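Local coordinates for protein HpcE (Thermus thermophilus, PDB 1WZO) that probably catalyses the isomerisation of 2-hydroxyhepta-2,4-diene-1,7-dioate, as an enzyme of the fumarylacetoacetate hydrolase family, at residues R132-N137 with P142-G147. Residues are numbered along the deposited sequence; the frame is centred on the assembly and turned at random.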
loop_
_atom_site.group_PDB
_atom_site.type_symbol
_atom_site.label_atom_id
_atom_site.label_comp_id
_atom_site.label_asym_id
_atom_site.label_seq_id
_atom_site.Cartn_x
_atom_site.Cartn_y
_atom_site.Cartn_z
ATOM N N ARG B 132 26.819 12.835 14.592
ATOM C CA ARG B 132 28.166 12.983 14.057
ATOM C C ARG B 132 29.174 11.971 14.588
ATOM O O ARG B 132 30.206 11.728 13.951
ATOM C CB ARG B 132 28.663 14.416 14.279
ATOM C CG ARG B 132 27.872 15.432 13.461
ATOM C CD ARG B 132 28.536 16.800 13.431
ATOM N NE ARG B 132 27.832 17.730 12.547
ATOM C CZ ARG B 132 27.668 17.543 11.238
ATOM N NH1 ARG B 132 28.155 16.458 10.647
ATOM N NH2 ARG B 132 27.020 18.449 10.515
ATOM N N ASP B 133 28.872 11.373 15.739
ATOM C CA ASP B 133 29.747 10.364 16.331
ATOM C C ASP B 133 29.971 9.243 15.326
ATOM O O ASP B 133 31.047 8.644 15.271
ATOM C CB ASP B 133 29.108 9.729 17.571
ATOM C CG ASP B 133 28.846 10.721 18.680
ATOM O OD1 ASP B 133 28.096 11.693 18.452
ATOM O OD2 ASP B 133 29.386 10.517 19.787
ATOM N N TYR B 134 28.946 8.965 14.527
ATOM C CA TYR B 134 29.013 7.870 13.573
ATOM C C TYR B 134 29.362 8.239 12.141
ATOM O O TYR B 134 29.216 7.416 11.244
ATOM C CB TYR B 134 27.689 7.097 13.605
ATOM C CG TYR B 134 27.176 6.841 15.012
ATOM C CD1 TYR B 134 28.029 6.374 16.015
ATOM C CD2 TYR B 134 25.842 7.076 15.341
ATOM C CE1 TYR B 134 27.560 6.154 17.315
ATOM C CE2 TYR B 134 25.367 6.858 16.629
ATOM C CZ TYR B 134 26.229 6.401 17.610
ATOM O OH TYR B 134 25.758 6.209 18.887
ATOM N N VAL B 135 29.838 9.460 11.924
ATOM C CA VAL B 135 30.201 9.894 10.582
ATOM C C VAL B 135 31.682 9.666 10.255
ATOM O O VAL B 135 32.559 9.860 11.102
ATOM C CB VAL B 135 29.871 11.396 10.370
ATOM C CG1 VAL B 135 30.361 11.853 9.001
ATOM C CG2 VAL B 135 28.368 11.623 10.488
ATOM N N THR B 136 31.932 9.234 9.020
ATOM C CA THR B 136 33.278 8.989 8.490
ATOM C C THR B 136 33.198 9.352 7.008
ATOM O O THR B 136 32.183 9.888 6.558
ATOM C CB THR B 136 33.699 7.506 8.604
ATOM O OG1 THR B 136 32.800 6.693 7.837
ATOM C CG2 THR B 136 33.690 7.050 10.054
ATOM N N ASN B 137 34.243 9.055 6.240
ATOM C CA ASN B 137 34.219 9.386 4.819
ATOM C C ASN B 137 33.771 8.247 3.907
ATOM O O ASN B 137 34.033 8.269 2.702
ATOM C CB ASN B 137 35.582 9.915 4.363
ATOM C CG ASN B 137 35.917 11.260 4.980
ATOM O OD1 ASN B 137 35.036 12.101 5.178
ATOM N ND2 ASN B 137 37.193 11.478 5.275
ATOM N N PRO B 142 27.046 8.466 6.701
ATOM C CA PRO B 142 26.608 7.071 6.823
ATOM C C PRO B 142 25.141 6.901 7.222
ATOM O O PRO B 142 24.550 7.757 7.884
ATOM C CB PRO B 142 27.561 6.501 7.879
ATOM C CG PRO B 142 28.809 7.309 7.674
ATOM C CD PRO B 142 28.252 8.707 7.511
ATOM N N ILE B 143 24.564 5.785 6.800
ATOM C CA ILE B 143 23.185 5.468 7.123
ATOM C C ILE B 143 23.041 5.332 8.641
ATOM O O ILE B 143 22.041 5.749 9.219
ATOM C CB ILE B 143 22.765 4.172 6.391
ATOM C CG1 ILE B 143 22.633 4.477 4.893
ATOM C CG2 ILE B 143 21.470 3.621 6.973
ATOM C CD1 ILE B 143 22.526 3.253 4.000
ATOM N N ARG B 144 24.057 4.779 9.295
ATOM C CA ARG B 144 24.011 4.618 10.746
ATOM C C ARG B 144 23.921 5.969 11.468
ATOM O O ARG B 144 23.375 6.066 12.567
ATOM C CB ARG B 144 25.253 3.867 11.235
ATOM C CG ARG B 144 25.175 3.474 12.707
ATOM C CD ARG B 144 26.097 2.307 13.031
ATOM N NE ARG B 144 27.488 2.711 13.198
ATOM C CZ ARG B 144 27.989 3.190 14.332
ATOM N NH1 ARG B 144 27.211 3.321 15.400
ATOM N NH2 ARG B 144 29.268 3.538 14.399
ATOM N N ALA B 145 24.461 7.007 10.843
ATOM C CA ALA B 145 24.460 8.347 11.434
ATOM C C ALA B 145 23.208 9.166 11.127
ATOM O O ALA B 145 22.821 10.035 11.911
ATOM C CB ALA B 145 25.693 9.118 10.949
ATOM N N LYS B 146 22.574 8.882 9.997
ATOM C CA LYS B 146 21.409 9.644 9.551
ATOM C C LYS B 146 20.095 8.877 9.488
ATOM O O LYS B 146 19.028 9.466 9.669
ATOM C CB LYS B 146 21.668 10.205 8.150
ATOM C CG LYS B 146 22.948 10.999 7.995
ATOM C CD LYS B 146 22.777 12.428 8.475
ATOM C CE LYS B 146 21.867 13.218 7.544
ATOM N NZ LYS B 146 21.641 14.601 8.058
ATOM N N GLY B 147 20.178 7.573 9.220
ATOM C CA GLY B 147 18.978 6.766 9.063
ATOM C C GLY B 147 18.409 6.039 10.262
ATOM O O GLY B 147 17.725 5.023 10.103
#
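Arg-144 lays its guanidinium over one face of the Tyr-134 ring in an off-centre cation-pi contact, CZ lying 4.2 Å from the ring centroid and 35° off its normal. The two planes are tilted by 41°, and the tilt brings one branch in first: NH1 stands 3.2 Å from CD1 of Tyr-134, towards the rim. A bend at chi3 turns the end of the arginine chain over the ring. Asp-133 CB covers part of the opposite ring face, while Ala-145 CA meets the ring at its edge. The other branch of the guanidinium, NH2, makes a salt bridge with Glu-67 of the second subunit, so the guanidinium resting on the tyrosine also bridges from helix 143-146 to the neighbouring subunit.

These residues belong to the connection that leaves strand 120-131 and doubles back into the short helix 143-146, in the part of the chain that matches the fumarylacetoacetate hydrolase C-terminal family. Pro-142 sits at the N-cap position, and Lys-146, the last residue of that helix, reaches Asp-128 of the strand in a salt bridge. Beside the ring, Ala-145 CB touches both Tyr-134 CB (3.9 Å) and Val-135 CG2 (3.7 Å). The valine's other methyl, CG1, lies anti to the backbone N (chi1 176°) and approaches Pro-142 CD at 4.1 Å. Further along, the proline ring packs against the backbone of the loop, its CG 3.6 Å from Tyr-134 O.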